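Local coordinates for similar to hydroxylamine oxidoreductase (Kuenenia stuttgartiensis, PDB 6H5L), which is a multiheme, hydroxylamine oxidoreductase-like protein of an anammox reductase complex and probably catalyses a redox reaction with electrons carried by its c-type hemes, at residues Leu413-Phe417 / Leu418-Val422; Leu447-Gln450 / Asp451-Ser454. All blocks are in the same frame, centred on the assembly; numbering follows the deposited sequence.

Contacts 1 and 2 are two local contacts in the helical part of the chain, met in series: residues 413-422 run from the end of helix 406-412 through the short helix 415-418 into helix 420-429, and residues 447-454 form a turn connecting helix 443-446 to helix 455-476. Their centres lie 24 Å apart and their nearest atoms about 14 Å apart, so neither touches the other. Each is centred 25 Å from the centre of the chain. In contact 2 the side chain of Leu447 comes to about 8 Å from a heme c, whereas in contact 1 that of Leu418 is about 13 Å from one. Within the assembly, no other protein chain touches contact 1; contact 2 also meets a second copy of the protein.

Contact 1: Leu413-Phe417 / Leu418-Val422; sequences LSADF and LGEPV
Leu418 sets its CD1 methyl against that of Leu413, CD1 to CD1 at 4.1 Å, and the two side chains cross at about a right angle at the start of the short helix 415-418, which Ser414 N-caps. In Leu418 CG lies anti to the carbonyl carbon and beside the backbone N (chi1 -47°), which puts CG 4.0 Å from Ser414 O. The other methyl of Leu413, CD2, sits over one face of the Phe417 ring, 3.7 Å above its plane and displaced toward the rim; Trp23 meets that ring edge-to-face. Ile327 packs on both Phe417 and Leu418. With an alanine at Leu418, Leu413 CD1 would probably lose its apolar partner and a gap would open beside Ile327.

Ser414 holds the start of the helix in two ways: its OG accepts from Asp416 N at 3.2 Å, the capping bond, and its carbonyl O is shared by Phe417 N and Leu418 N. Gly419, whose phi is positive, then turns the chain into helix 420-429. At this junction Gly419 N donates to Ala415 O at 2.8 Å, approaching from above the carbonyl plane, 36° out of it.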
# COMPACT_ATOMS: atom_id res chain seq x y z
N LEU A 413 28.34 31.43 -59.16
CA LEU A 413 28.16 32.60 -58.31
C LEU A 413 28.51 33.86 -59.10
O LEU A 413 28.93 33.81 -60.26
CB LEU A 413 29.02 32.47 -57.05
CG LEU A 413 28.71 31.25 -56.18
CD1 LEU A 413 29.65 31.19 -54.99
CD2 LEU A 413 27.26 31.25 -55.73
N SER A 414 28.32 35.01 -58.45
CA SER A 414 28.53 36.31 -59.09
C SER A 414 28.84 37.34 -58.01
O SER A 414 29.00 37.00 -56.84
CB SER A 414 27.30 36.70 -59.92
OG SER A 414 26.19 36.99 -59.09
N ALA A 415 28.92 38.61 -58.42
CA ALA A 415 29.07 39.69 -57.46
C ALA A 415 27.84 39.86 -56.60
O ALA A 415 27.93 40.46 -55.52
CB ALA A 415 29.39 41.00 -58.18
N ASP A 416 26.68 39.37 -57.05
CA ASP A 416 25.49 39.39 -56.21
C ASP A 416 25.68 38.57 -54.95
O ASP A 416 25.08 38.87 -53.91
CB ASP A 416 24.28 38.90 -57.01
CG ASP A 416 22.98 39.01 -56.24
OD1 ASP A 416 22.70 40.09 -55.67
OD2 ASP A 416 22.22 38.01 -56.21
N PHE A 417 26.52 37.53 -55.01
CA PHE A 417 26.80 36.69 -53.86
C PHE A 417 28.03 37.15 -53.08
O PHE A 417 27.99 37.28 -51.86
CB PHE A 417 26.99 35.23 -54.31
CG PHE A 417 25.71 34.54 -54.71
CD1 PHE A 417 24.94 33.89 -53.77
CD2 PHE A 417 25.29 34.54 -56.03
CE1 PHE A 417 23.76 33.24 -54.13
CE2 PHE A 417 24.12 33.90 -56.40
CZ PHE A 417 23.36 33.25 -55.45
N LEU A 418 29.13 37.40 -53.79
CA LEU A 418 30.43 37.61 -53.17
C LEU A 418 30.93 39.05 -53.28
O LEU A 418 31.97 39.37 -52.70
CB LEU A 418 31.46 36.66 -53.78
CG LEU A 418 31.04 35.19 -53.91
CD1 LEU A 418 32.12 34.39 -54.61
CD2 LEU A 418 30.72 34.59 -52.55
N GLY A 419 30.22 39.91 -54.00
CA GLY A 419 30.70 41.24 -54.27
C GLY A 419 31.69 41.27 -55.42
O GLY A 419 32.31 40.27 -55.78
N GLU A 420 31.83 42.45 -56.02
CA GLU A 420 32.72 42.61 -57.17
C GLU A 420 34.17 42.26 -56.86
O GLU A 420 34.76 41.46 -57.60
CB GLU A 420 32.58 44.03 -57.73
CG GLU A 420 33.63 44.40 -58.77
CD GLU A 420 33.64 43.47 -59.97
OE1 GLU A 420 34.73 43.22 -60.53
OE2 GLU A 420 32.55 42.99 -60.37
N PRO A 421 34.81 42.80 -55.80
CA PRO A 421 36.24 42.50 -55.61
C PRO A 421 36.53 41.03 -55.37
O PRO A 421 37.56 40.52 -55.84
CB PRO A 421 36.62 43.37 -54.40
CG PRO A 421 35.34 43.59 -53.68
CD PRO A 421 34.30 43.71 -54.75
N VAL A 422 35.66 40.33 -54.65
CA VAL A 422 35.92 38.92 -54.35
C VAL A 422 35.64 38.05 -55.57
O VAL A 422 36.38 37.10 -55.84
CB VAL A 422 35.10 38.48 -53.13
CG1 VAL A 422 35.43 37.03 -52.77
CG2 VAL A 422 35.37 39.39 -51.95

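Contact 2: Leu447-Gln450 / Asp451-Ser454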
# COMPACT_ATOMS: atom_id res chain seq x y z
N LEU A 447 38.96 19.47 -45.83
CA LEU A 447 39.49 18.78 -47.00
C LEU A 447 40.93 19.20 -47.23
O LEU A 447 41.29 20.36 -47.04
CB LEU A 447 38.64 19.09 -48.25
CG LEU A 447 39.15 18.58 -49.60
CD1 LEU A 447 39.20 17.06 -49.62
CD2 LEU A 447 38.26 19.11 -50.72
N GLN A 448 41.76 18.24 -47.64
CA GLN A 448 43.15 18.48 -47.97
C GLN A 448 43.35 18.25 -49.47
O GLN A 448 43.17 17.13 -49.95
CB GLN A 448 44.09 17.59 -47.17
CG GLN A 448 45.55 17.75 -47.55
CD GLN A 448 46.07 19.15 -47.32
OE1 GLN A 448 45.58 19.87 -46.44
NE2 GLN A 448 47.06 19.56 -48.11
N MET A 449 43.71 19.30 -50.18
CA MET A 449 44.00 19.24 -51.60
C MET A 449 45.51 19.21 -51.80
O MET A 449 46.28 19.05 -50.85
CB MET A 449 43.32 20.41 -52.32
CG MET A 449 41.80 20.36 -52.26
SD MET A 449 41.02 21.79 -53.00
CE MET A 449 41.69 23.09 -51.96
N GLN A 450 45.95 19.35 -53.05
CA GLN A 450 47.37 19.21 -53.38
C GLN A 450 48.13 20.39 -52.78
O GLN A 450 48.15 21.49 -53.35
CB GLN A 450 47.56 19.13 -54.89
CG GLN A 450 48.86 18.49 -55.32
CD GLN A 450 48.89 17.00 -55.03
OE1 GLN A 450 49.44 16.56 -54.02
NE2 GLN A 450 48.29 16.21 -55.92
N ASP A 451 48.76 20.16 -51.63
CA ASP A 451 49.53 21.18 -50.92
C ASP A 451 48.69 22.42 -50.59
O ASP A 451 49.20 23.54 -50.57
CB ASP A 451 50.79 21.57 -51.70
CG ASP A 451 51.79 20.43 -51.79
OD1 ASP A 451 52.03 19.76 -50.76
OD2 ASP A 451 52.33 20.20 -52.90
N ASN A 452 47.40 22.21 -50.34
CA ASN A 452 46.49 23.30 -50.00
C ASN A 452 45.41 22.76 -49.06
O ASN A 452 44.60 21.92 -49.47
CB ASN A 452 45.87 23.90 -51.26
CG ASN A 452 44.99 25.11 -50.97
OD1 ASN A 452 44.91 25.58 -49.83
ND2 ASN A 452 44.34 25.63 -52.00
N PRO A 453 45.36 23.22 -47.80
CA PRO A 453 46.22 24.26 -47.22
C PRO A 453 47.62 23.79 -46.86
O PRO A 453 47.96 22.62 -47.03
CB PRO A 453 45.46 24.65 -45.95
CG PRO A 453 44.81 23.38 -45.53
CD PRO A 453 44.38 22.72 -46.82
N SER A 454 48.43 24.73 -46.36
CA SER A 454 49.75 24.43 -45.85
C SER A 454 49.65 24.03 -44.37
O SER A 454 48.57 23.96 -43.79
CB SER A 454 50.69 25.62 -46.03
OG SER A 454 50.20 26.77 -45.35
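Met449 and Asn452 face each other as an antiparallel hydrogen-bonded pair closing a type II beta turn, with Met449 N donating to Asn452 O at 2.9 Å and Asn452 N returning a weak bond to Met449 O at 3.4 Å. Asp451 occupies the third turn position with a positive phi of 57°, as a type II turn requires, and the pairing stops after this single bridge. A cis peptide precedes Pro453, where the chain turns off toward helix 455-476.

The side chains of Met449 and Asn452 lie alongside each other and point the same way. A bend at chi3 (-61°) brings the methyl CE of Met449 to 3.7 Å from Asn452 ND2, so the methyl touches the amide. The polar atoms of that amide bond elsewhere, OD1 to Tyr443 OH and ND2 to Asp401 O, and Asp401 also receives Gln450 N through its OD2, fastening the turn to a neighbouring loop.

The amide of Gln448 reaches across to Pro453. Its OE1 rests 3.1 Å from Pro453 CD, against the ring, while NE2 makes a weak bond to Pro453 O at 3.4 Å. The stronger partner of NE2 is Gln499 OE1 of the second subunit, and that same oxygen accepts from Asp451 N.

Of the polar atoms on these two buried side chains, Gln448 NE2 is thus satisfied chiefly by another copy of the protein, and Asn452 OD1 and ND2 by their own chain. Because a single oxygen of the second subunit accepts from both Gln448 NE2 and Asp451 N, the arrangement is consistent with a turn whose shape is tied to the subunit interface as well as to the local fold.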